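Side-chain contacts in acid phosphatase (Bacillus anthracis, PDB 2I33), which probably hydrolyses phosphate monoesters at acidic pH, as a magnesium-binding class C acid phosphatase of the HAD superfamily: residues S124-K127 with A133-K136; E68-N73 with P104-F109; Y229-K232 with E237-K240; T43-L48 with L110-S115. One frame throughout, in Å; residues are numbered along the deposited sequence.

Contact 1 (S124-K127 with A133-K136)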
loop_
_atom_site.group_PDB
_atom_site.type_symbol
_atom_site.label_atom_id
_atom_site.label_comp_id
_atom_site.label_asym_id
_atom_site.label_seq_id
_atom_site.Cartn_x
_atom_site.Cartn_y
_atom_site.Cartn_z
ATOM N N SER A 124 -6.889 -9.465 16.687
ATOM C CA SER A 124 -6.473 -10.294 15.563
ATOM C C SER A 124 -7.429 -11.450 15.374
ATOM O O SER A 124 -7.954 -11.974 16.350
ATOM C CB SER A 124 -5.085 -10.852 15.864
ATOM O OG SER A 124 -4.775 -11.944 15.029
ATOM N N ASN A 125 -7.677 -11.845 14.123
ATOM C CA ASN A 125 -8.513 -12.998 13.845
ATOM C C ASN A 125 -7.787 -14.345 13.772
ATOM O O ASN A 125 -8.371 -15.348 13.358
ATOM C CB ASN A 125 -9.406 -12.737 12.632
ATOM C CG ASN A 125 -10.428 -11.657 12.915
ATOM O OD1 ASN A 125 -10.630 -11.307 14.071
ATOM N ND2 ASN A 125 -11.079 -11.138 11.876
ATOM N N ARG A 126 -6.555 -14.384 14.285
ATOM C CA ARG A 126 -6.044 -15.657 14.778
ATOM C C ARG A 126 -7.051 -16.224 15.770
ATOM O O ARG A 126 -7.806 -15.479 16.427
ATOM C CB ARG A 126 -4.695 -15.477 15.444
ATOM C CG ARG A 126 -3.590 -15.153 14.479
ATOM C CD ARG A 126 -2.379 -14.671 15.177
ATOM N NE ARG A 126 -1.321 -14.521 14.193
ATOM C CZ ARG A 126 -0.109 -15.050 14.272
ATOM N NH1 ARG A 126 0.263 -15.759 15.317
ATOM N NH2 ARG A 126 0.727 -14.893 13.254
ATOM N N LYS A 127 -7.066 -17.547 15.854
ATOM C CA LYS A 127 -7.999 -18.257 16.701
ATOM C C LYS A 127 -7.525 -18.174 18.146
ATOM O O LYS A 127 -6.340 -18.175 18.426
ATOM C CB LYS A 127 -8.089 -19.707 16.245
ATOM C CG LYS A 127 -8.523 -19.876 14.772
ATOM C CD LYS A 127 -8.553 -21.344 14.338
ATOM C CE LYS A 127 -7.158 -21.874 14.005
ATOM N NZ LYS A 127 -7.183 -23.226 13.376
ATOM N N ALA A 133 0.938 -19.661 20.791
ATOM C CA ALA A 133 1.844 -19.505 19.671
ATOM C C ALA A 133 1.995 -18.027 19.325
ATOM O O ALA A 133 3.066 -17.550 18.939
ATOM C CB ALA A 133 1.307 -20.246 18.476
ATOM N N THR A 134 0.904 -17.293 19.468
ATOM C CA THR A 134 0.903 -15.872 19.149
ATOM C C THR A 134 1.744 -15.087 20.176
ATOM O O THR A 134 2.580 -14.249 19.807
ATOM C CB THR A 134 -0.540 -15.341 19.045
ATOM O OG1 THR A 134 -1.194 -16.014 17.961
ATOM C CG2 THR A 134 -0.535 -13.850 18.770
ATOM N N ILE A 135 1.548 -15.387 21.457
ATOM C CA ILE A 135 2.400 -14.786 22.486
ATOM C C ILE A 135 3.856 -15.101 22.203
ATOM O O ILE A 135 4.705 -14.214 22.271
ATOM C CB ILE A 135 2.042 -15.296 23.887
ATOM C CG1 ILE A 135 0.712 -14.677 24.331
ATOM C CG2 ILE A 135 3.179 -14.994 24.889
ATOM C CD1 ILE A 135 0.142 -15.280 25.550
ATOM N N LYS A 136 4.130 -16.362 21.857
ATOM C CA LYS A 136 5.487 -16.805 21.574
ATOM C C LYS A 136 6.092 -15.945 20.464
ATOM O O LYS A 136 7.199 -15.461 20.583
ATOM C CB LYS A 136 5.505 -18.249 21.133
ATOM C CG LYS A 136 6.897 -18.803 21.016
HETATM O O HOH W 1 2.565 -17.441 16.003
#
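The CA atoms of Arg-126 and Thr-134 lie 8.2 Å apart: strand 119-125 leads into a corner of the chain at Arg-126, and Thr-134 sits on helix 131-141. This is the start of a beta-alpha-beta crossover that goes on to strand 151-154, part of the Rossmann-like parallel sheet of the HAD fold. This gap suits a long polar side chain meeting a short one. The first torsion of Arg-126 sets CG beside the backbone N (chi1 -70°), and the chain then runs extended to NE, carrying the guanidinium to the helix. There NH1 donates to OG1 of Thr-134 over 3.0 Å, nearly straight at 162°, with the oxygen at the edge of the guanidinium and close to its plane. A threonine fits because its hydroxyl can accept here while bonding to the carbonyl of Gln-130 one helical turn back. The arginine NH2 forms a salt bridge with Asp-67, a magnesium ligand, and so ties the helix indirectly to the metal site. Ser-124 opens an ST turn, its OG accepting from Arg-126 N at 3.1 Å, which holds the backbone at the corner. A water 2.9 Å from Arg-126 NH1 accepts from it and reaches Ala-133 O weakly.

Contact 2 (E68-N73 with P104-F109)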
loop_
_atom_site.group_PDB
_atom_site.type_symbol
_atom_site.label_atom_id
_atom_site.label_comp_id
_atom_site.label_asym_id
_atom_site.label_seq_id
_atom_site.Cartn_x
_atom_site.Cartn_y
_atom_site.Cartn_z
ATOM N N GLU A 68 -0.044 -9.139 8.887
ATOM C CA GLU A 68 0.137 -8.123 7.851
ATOM C C GLU A 68 -0.027 -6.679 8.373
ATOM O O GLU A 68 -0.139 -5.735 7.582
ATOM C CB GLU A 68 -0.703 -8.408 6.628
ATOM C CG GLU A 68 -0.097 -9.494 5.716
ATOM C CD GLU A 68 0.373 -10.750 6.414
ATOM O OE1 GLU A 68 -0.467 -11.615 6.742
ATOM O OE2 GLU A 68 1.616 -10.870 6.583
ATOM N N THR A 69 0.046 -6.522 9.683
ATOM C CA THR A 69 0.105 -5.223 10.297
ATOM C C THR A 69 1.321 -5.131 11.204
ATOM O O THR A 69 2.136 -4.221 11.054
ATOM C CB THR A 69 -1.189 -4.941 11.079
ATOM O OG1 THR A 69 -2.283 -4.924 10.155
ATOM C CG2 THR A 69 -1.074 -3.648 11.779
ATOM N N VAL A 70 1.467 -6.108 12.110
ATOM C CA VAL A 70 2.615 -6.247 13.004
ATOM C C VAL A 70 3.480 -7.438 12.571
ATOM O O VAL A 70 4.687 -7.339 12.545
ATOM C CB VAL A 70 2.202 -6.422 14.472
ATOM C CG1 VAL A 70 3.393 -6.638 15.341
ATOM C CG2 VAL A 70 1.380 -5.204 14.938
ATOM N N LEU A 71 2.846 -8.561 12.272
ATOM C CA LEU A 71 3.569 -9.789 11.915
ATOM C C LEU A 71 3.449 -10.109 10.441
ATOM O O LEU A 71 2.369 -10.073 9.855
ATOM C CB LEU A 71 3.013 -10.973 12.731
ATOM C CG LEU A 71 3.204 -10.880 14.258
ATOM C CD1 LEU A 71 2.503 -12.045 14.963
ATOM C CD2 LEU A 71 4.642 -10.775 14.660
ATOM N N ASP A 72 4.584 -10.476 9.868
ATOM C CA ASP A 72 4.714 -10.767 8.457
ATOM C C ASP A 72 4.526 -12.265 8.191
ATOM O O ASP A 72 5.379 -13.074 8.530
ATOM C CB ASP A 72 6.087 -10.325 8.003
ATOM C CG ASP A 72 6.302 -10.483 6.527
ATOM O OD1 ASP A 72 5.487 -11.147 5.843
ATOM O OD2 ASP A 72 7.316 -9.926 6.060
ATOM N N ASN A 73 3.403 -12.617 7.568
ATOM C CA ASN A 73 3.122 -14.024 7.241
ATOM C C ASN A 73 3.373 -14.347 5.807
ATOM O O ASN A 73 2.966 -15.419 5.300
ATOM C CB ASN A 73 1.685 -14.342 7.586
ATOM C CG ASN A 73 1.407 -14.057 8.986
ATOM O OD1 ASN A 73 1.861 -14.772 9.881
ATOM N ND2 ASN A 73 0.687 -12.990 9.213
ATOM N N PRO A 104 7.979 -3.583 9.195
ATOM C CA PRO A 104 8.790 -2.365 9.366
ATOM C C PRO A 104 8.130 -1.284 10.191
ATOM O O PRO A 104 6.981 -0.952 9.958
ATOM C CB PRO A 104 8.990 -1.898 7.920
ATOM C CG PRO A 104 8.937 -3.200 7.149
ATOM C CD PRO A 104 7.801 -3.934 7.772
ATOM N N GLY A 105 8.860 -0.796 11.202
ATOM C CA GLY A 105 8.401 0.316 12.023
ATOM C C GLY A 105 7.523 -0.115 13.176
ATOM O O GLY A 105 7.289 0.645 14.120
ATOM N N SER A 106 7.025 -1.344 13.126
ATOM C CA SER A 106 6.009 -1.706 14.102
ATOM C C SER A 106 6.540 -1.734 15.540
ATOM O O SER A 106 5.952 -1.153 16.454
ATOM C CB SER A 106 5.394 -3.050 13.738
ATOM O OG SER A 106 6.334 -4.102 13.736
ATOM N N ILE A 107 7.657 -2.428 15.741
ATOM C CA ILE A 107 8.175 -2.617 17.085
ATOM C C ILE A 107 8.576 -1.282 17.708
ATOM O O ILE A 107 8.222 -0.993 18.852
ATOM C CB ILE A 107 9.321 -3.638 17.129
ATOM C CG1 ILE A 107 8.835 -5.010 16.615
ATOM C CG2 ILE A 107 9.885 -3.741 18.538
ATOM C CD1 ILE A 107 7.674 -5.553 17.370
ATOM N N ASP A 108 9.246 -0.428 16.945
ATOM C CA ASP A 108 9.662 0.850 17.523
ATOM C C ASP A 108 8.460 1.697 17.874
ATOM O O ASP A 108 8.450 2.371 18.897
ATOM C CB ASP A 108 10.595 1.611 16.595
ATOM C CG ASP A 108 11.988 1.025 16.563
ATOM O OD1 ASP A 108 12.374 0.263 17.487
ATOM O OD2 ASP A 108 12.723 1.372 15.607
ATOM N N PHE A 109 7.428 1.636 17.034
ATOM C CA PHE A 109 6.232 2.404 17.307
ATOM C C PHE A 109 5.551 1.863 18.546
ATOM O O PHE A 109 5.100 2.611 19.431
ATOM C CB PHE A 109 5.262 2.400 16.131
ATOM C CG PHE A 109 3.911 2.904 16.495
ATOM C CD1 PHE A 109 3.682 4.248 16.749
ATOM C CD2 PHE A 109 2.856 2.015 16.662
ATOM C CE1 PHE A 109 2.443 4.682 17.140
ATOM C CE2 PHE A 109 1.605 2.458 17.091
ATOM C CZ PHE A 109 1.401 3.785 17.318
#
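Ser-106 directs its CB toward the 68-73 loop, whereas the CB of Val-70 points neither at the helix nor away from it, and the two meet without a hydrogen bond. The serine OG comes 3.8 Å from Val-70 O, and Val-70 CG1 reaches that OG at 4.2 Å. A chi1 of 61° tucks the hydroxyl between the backbone N and the carbonyl carbon, where it bonds to Leu-103 O. The CA atoms of Val-70 and Ser-106 are only 5.8 Å apart, which suits a small residue. Gly-105 occupies the N-cap position of helix 106-115 with a positive phi (86°), which glycine adopts easily. The 68-73 loop carries the last residue of what fits the HAD DxDx(T/V) motif, Thr-69, whose OG1 bonds to Asp-65, a magnesium ligand. A short, weakly bonded strand at about 71-72 pairs antiparallel with strand 101-102, consistent with the flap of HAD enzymes. Glu-68 cinches the loop from within, its carboxylate gripping Asn-73 twice. OE2 takes Asn-73 N on its syn lone pair at 2.7 Å; OE1, also bonded to Tyr-219, receives Asn-73 ND2 at 3.1 Å from the syn side, 31° out of the carboxylate plane, and ND2 also bonds to Asp-67.

Contact 3 (Y229-K232 with E237-K240)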
loop_
_atom_site.group_PDB
_atom_site.type_symbol
_atom_site.label_atom_id
_atom_site.label_comp_id
_atom_site.label_asym_id
_atom_site.label_seq_id
_atom_site.Cartn_x
_atom_site.Cartn_y
_atom_site.Cartn_z
ATOM N N TYR A 229 -17.847 -13.400 0.360
ATOM C CA TYR A 229 -17.319 -14.027 1.564
ATOM C C TYR A 229 -17.516 -15.548 1.639
ATOM O O TYR A 229 -17.477 -16.135 2.722
ATOM C CB TYR A 229 -17.869 -13.308 2.791
ATOM C CG TYR A 229 -17.501 -11.830 2.747
ATOM C CD1 TYR A 229 -16.219 -11.389 3.071
ATOM C CD2 TYR A 229 -18.429 -10.891 2.316
ATOM C CE1 TYR A 229 -15.892 -10.036 3.012
ATOM C CE2 TYR A 229 -18.109 -9.543 2.253
ATOM C CZ TYR A 229 -16.844 -9.117 2.593
ATOM O OH TYR A 229 -16.555 -7.771 2.525
ATOM N N ASN A 230 -17.676 -16.164 0.474
ATOM C CA ASN A 230 -17.802 -17.610 0.362
ATOM C C ASN A 230 -16.562 -18.209 -0.292
ATOM O O ASN A 230 -16.471 -18.297 -1.517
ATOM C CB ASN A 230 -19.047 -17.958 -0.435
ATOM C CG ASN A 230 -19.238 -19.455 -0.579
ATOM O OD1 ASN A 230 -18.569 -20.237 0.100
ATOM N ND2 ASN A 230 -20.133 -19.858 -1.464
ATOM N N PHE A 231 -15.618 -18.637 0.538
ATOM C CA PHE A 231 -14.391 -19.268 0.046
ATOM C C PHE A 231 -14.580 -20.760 -0.232
ATOM O O PHE A 231 -13.657 -21.404 -0.740
ATOM C CB PHE A 231 -13.223 -19.042 1.024
ATOM C CG PHE A 231 -12.704 -17.632 1.022
ATOM C CD1 PHE A 231 -11.567 -17.290 0.286
ATOM C CD2 PHE A 231 -13.344 -16.643 1.752
ATOM C CE1 PHE A 231 -11.097 -16.007 0.276
ATOM C CE2 PHE A 231 -12.877 -15.347 1.746
ATOM C CZ PHE A 231 -11.745 -15.026 1.004
ATOM N N LYS A 232 -15.771 -21.290 0.070
ATOM C CA LYS A 232 -16.137 -22.675 -0.274
ATOM C C LYS A 232 -16.440 -22.796 -1.769
ATOM O O LYS A 232 -16.730 -23.881 -2.263
ATOM C CB LYS A 232 -17.355 -23.161 0.535
ATOM C CG LYS A 232 -17.142 -23.224 2.042
ATOM N N GLU A 237 -14.637 -21.387 -9.935
ATOM C CA GLU A 237 -15.559 -20.283 -9.686
ATOM C C GLU A 237 -14.755 -19.053 -9.328
ATOM O O GLU A 237 -15.003 -17.979 -9.862
ATOM C CB GLU A 237 -16.518 -20.583 -8.533
ATOM N N LYS A 238 -13.794 -19.221 -8.424
ATOM C CA LYS A 238 -12.982 -18.083 -7.976
ATOM C C LYS A 238 -12.236 -17.468 -9.146
ATOM O O LYS A 238 -12.147 -16.243 -9.265
ATOM C CB LYS A 238 -11.974 -18.484 -6.887
ATOM C CG LYS A 238 -12.612 -18.857 -5.568
ATOM C CD LYS A 238 -11.590 -19.287 -4.541
ATOM C CE LYS A 238 -12.284 -19.854 -3.309
ATOM N NZ LYS A 238 -11.339 -20.548 -2.385
ATOM N N ASP A 239 -11.709 -18.332 -10.013
ATOM C CA ASP A 239 -10.944 -17.890 -11.174
ATOM C C ASP A 239 -11.797 -16.998 -12.088
ATOM O O ASP A 239 -11.346 -15.942 -12.533
ATOM C CB ASP A 239 -10.411 -19.106 -11.938
ATOM C CG ASP A 239 -9.573 -18.723 -13.131
ATOM O OD1 ASP A 239 -8.696 -17.858 -12.982
ATOM O OD2 ASP A 239 -9.805 -19.288 -14.226
ATOM N N LYS A 240 -13.032 -17.410 -12.351
ATOM C CA LYS A 240 -13.919 -16.603 -13.181
ATOM C C LYS A 240 -14.256 -15.260 -12.532
ATOM O O LYS A 240 -14.299 -14.225 -13.207
ATOM C CB LYS A 240 -15.209 -17.357 -13.480
ATOM C CG LYS A 240 -16.200 -16.557 -14.300
ATOM C CD LYS A 240 -17.397 -17.396 -14.685
ATOM C CE LYS A 240 -18.461 -16.569 -15.411
ATOM N NZ LYS A 240 -17.900 -15.829 -16.587
#
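An Asx turn at Asn-230 encloses Phe-231, whose carbonyl is met by Lys-238 of helix 235-244. The turn lies in the loop between helix 221-226 and this last helix of the chain, at the protein surface, and the contact fastens loop to helix. The CA atoms of Phe-231 and Lys-238 are 8.2 Å apart, a span that a lysine can bridge with its flexible methylene chain. Its CG lies beside the backbone N (chi1 -68°) and the rest of the chain is extended, which delivers NZ to Phe-231 O at 3.0 Å. NZ comes in at a C=O...N angle of 131°, tilted slightly from the carbonyl plane, and CE follows at 3.3 Å from the same oxygen. The phenyl ring offers no face to the ammonium: NZ lies near the ring plane, beyond its edge, and is 4.2 Å from Phe-231 CB. The ring meets Tyr-227 edge-to-face, and the lysine side chain also touches Leu-16. Asparagine suits the turn because its amide can reach the main-chain N two residues on: Asn-230 OD1 accepts from Lys-232 N at 3.0 Å, a bent bond (N-H...O 132°) with the donor well above the carbonyl plane, off its lone pairs.

Contact 4 (T43-L48 with L110-S115)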
loop_
_atom_site.group_PDB
_atom_site.type_symbol
_atom_site.label_atom_id
_atom_site.label_comp_id
_atom_site.label_asym_id
_atom_site.label_seq_id
_atom_site.Cartn_x
_atom_site.Cartn_y
_atom_site.Cartn_z
ATOM N N THR A 43 3.149 8.011 10.648
ATOM C CA THR A 43 1.953 8.806 10.698
ATOM C C THR A 43 1.222 8.450 11.984
ATOM O O THR A 43 0.710 9.319 12.688
ATOM C CB THR A 43 1.092 8.549 9.469
ATOM O OG1 THR A 43 1.861 8.895 8.305
ATOM C CG2 THR A 43 -0.175 9.355 9.523
ATOM N N GLY A 44 1.183 7.173 12.308
ATOM C CA GLY A 44 0.554 6.752 13.553
ATOM C C GLY A 44 1.215 7.404 14.770
ATOM O O GLY A 44 0.546 7.843 15.723
ATOM N N GLN A 45 2.535 7.490 14.780
ATOM C CA GLN A 45 3.211 8.126 15.902
ATOM C C GLN A 45 2.853 9.612 16.043
ATOM O O GLN A 45 2.599 10.112 17.136
ATOM C CB GLN A 45 4.714 7.930 15.810
ATOM C CG GLN A 45 5.396 8.368 17.069
ATOM C CD GLN A 45 6.747 7.735 17.258
ATOM O OE1 GLN A 45 6.950 6.558 16.917
ATOM N NE2 GLN A 45 7.663 8.486 17.848
ATOM N N LEU A 46 2.819 10.310 14.916
ATOM C CA LEU A 46 2.451 11.714 14.879
ATOM C C LEU A 46 1.050 11.886 15.426
ATOM O O LEU A 46 0.794 12.750 16.246
ATOM C CB LEU A 46 2.476 12.197 13.442
ATOM C CG LEU A 46 2.047 13.637 13.190
ATOM C CD1 LEU A 46 3.148 14.569 13.545
ATOM C CD2 LEU A 46 1.699 13.768 11.701
ATOM N N LYS A 47 0.140 11.033 14.973
ATOM C CA LYS A 47 -1.228 11.139 15.405
ATOM C C LYS A 47 -1.396 10.707 16.855
ATOM O O LYS A 47 -2.247 11.237 17.563
ATOM C CB LYS A 47 -2.119 10.349 14.468
ATOM C CG LYS A 47 -2.135 10.920 13.050
ATOM C CD LYS A 47 -2.805 12.276 12.979
ATOM C CE LYS A 47 -2.821 12.863 11.579
ATOM N NZ LYS A 47 -3.377 14.232 11.576
ATOM N N LEU A 48 -0.567 9.773 17.309
ATOM C CA LEU A 48 -0.591 9.396 18.722
ATOM C C LEU A 48 -0.223 10.601 19.586
ATOM O O LEU A 48 -0.916 10.946 20.514
ATOM C CB LEU A 48 0.360 8.243 19.002
ATOM C CG LEU A 48 0.383 7.785 20.453
ATOM C CD1 LEU A 48 -0.995 7.334 20.922
ATOM C CD2 LEU A 48 1.416 6.683 20.687
ATOM N N LEU A 110 5.500 0.539 18.650
ATOM C CA LEU A 110 4.853 -0.032 19.804
ATOM C C LEU A 110 5.635 0.254 21.105
ATOM O O LEU A 110 5.042 0.531 22.138
ATOM C CB LEU A 110 4.687 -1.540 19.641
ATOM C CG LEU A 110 3.751 -1.936 18.502
ATOM C CD1 LEU A 110 3.881 -3.405 18.208
ATOM C CD2 LEU A 110 2.326 -1.567 18.849
ATOM N N LYS A 111 6.965 0.188 21.058
ATOM C CA LYS A 111 7.764 0.541 22.202
ATOM C C LYS A 111 7.596 2.015 22.564
ATOM O O LYS A 111 7.600 2.356 23.745
ATOM C CB LYS A 111 9.235 0.212 21.977
ATOM C CG LYS A 111 9.518 -1.274 21.855
ATOM C CD LYS A 111 9.175 -2.076 23.075
ATOM C CE LYS A 111 10.192 -1.918 24.184
ATOM N NZ LYS A 111 9.709 -2.594 25.413
ATOM N N TYR A 112 7.447 2.881 21.555
ATOM C CA TYR A 112 7.175 4.295 21.825
ATOM C C TYR A 112 5.847 4.486 22.542
ATOM O O TYR A 112 5.734 5.166 23.559
ATOM C CB TYR A 112 7.149 5.084 20.544
ATOM C CG TYR A 112 6.843 6.542 20.761
ATOM C CD1 TYR A 112 7.825 7.421 21.197
ATOM C CD2 TYR A 112 5.571 7.051 20.514
ATOM C CE1 TYR A 112 7.544 8.761 21.397
ATOM C CE2 TYR A 112 5.294 8.390 20.720
ATOM C CZ TYR A 112 6.281 9.237 21.141
ATOM O OH TYR A 112 6.022 10.590 21.339
ATOM N N THR A 113 4.837 3.838 21.985
ATOM C CA THR A 113 3.507 3.846 22.553
ATOM C C THR A 113 3.548 3.409 24.013
ATOM O O THR A 113 2.988 4.083 24.891
ATOM C CB THR A 113 2.593 2.955 21.711
ATOM O OG1 THR A 113 2.520 3.473 20.376
ATOM C CG2 THR A 113 1.223 2.927 22.307
ATOM N N GLU A 114 4.238 2.305 24.279
ATOM C CA GLU A 114 4.404 1.805 25.650
ATOM C C GLU A 114 5.117 2.828 26.557
ATOM O O GLU A 114 4.780 2.985 27.760
ATOM C CB GLU A 114 5.189 0.501 25.636
ATOM C CG GLU A 114 5.407 -0.073 27.027
ATOM C CD GLU A 114 6.106 -1.402 27.000
ATOM O OE1 GLU A 114 7.134 -1.520 26.288
ATOM O OE2 GLU A 114 5.614 -2.324 27.688
ATOM N N SER A 115 6.088 3.538 25.993
ATOM C CA SER A 115 6.844 4.528 26.768
ATOM C C SER A 115 5.965 5.706 27.180
ATOM O O SER A 115 6.292 6.406 28.129
ATOM C CB SER A 115 8.058 5.048 26.015
ATOM O OG SER A 115 7.701 6.057 25.095
#
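Tyr-112 O takes the shortest side-chain bond here, 2.6 Å from Ser-115 OG, which meets it on a lone pair in the carbonyl plane near the end of helix 106-115. The ring of Tyr-112 carries most of the contact. With CG anti to the backbone N (chi1 179°), it reaches toward helix 31-54, and Gln-45 lays its amide flat over one face. The two planes are 9° apart, so this is an amide-aromatic stack and not an N-H pointing into the ring: NE2 sits 3.3 Å above the ring plane, over its centre, and Gln-45 CD is 3.5 Å from Tyr-112 CD2. Glutamine suits this partly exposed spot because its flat amide can lie on the ring while its edges remain able to hydrogen bond. The tyrosine OH bonds to Asp-49, fastening the far end of the ring to the helix it leans on. Leu-48 CD2 meets the ring edge at Tyr-112 CD2, 4.2 Å away, and presses to 3.4 Å from Thr-113 OG1. That hydroxyl bonds to Phe-109 O and so tolerates a leucine neighbour. Leu-46 and Thr-43 pack against the second subunit. The short helix segments run nearly parallel, 11° apart and 10.9 Å between axes; Leu-48 and Thr-113 both rest on Ile-62 of strand 59-64, as befits neighbouring helices layered on one face of the parallel sheet in the Rossmann-like HAD fold.

Contacts 1 and 2 are buried and lie near the magnesium site, contact 4 is partly buried, and contact 3 lies at the surface. Contacts 2 and 4 share helix 106-115: its first turn packs on the loop after strand 59-64, its last turns on helix 31-54, and Phe-109 bridges them by touching the Gln-45 backbone and the Leu-48 side chain. Contact 1 meets contact 2 where Arg-126 NH2 packs on Asn-73 and Leu-71. The chemistry follows the setting: a directed arginine bond near the metal, light packing without cross-bonds in contact 2, stacking and apolar contact between helices in contact 4, and one lysine-carbonyl bond in contact 3, its centre about 39 Å from that of contact 4.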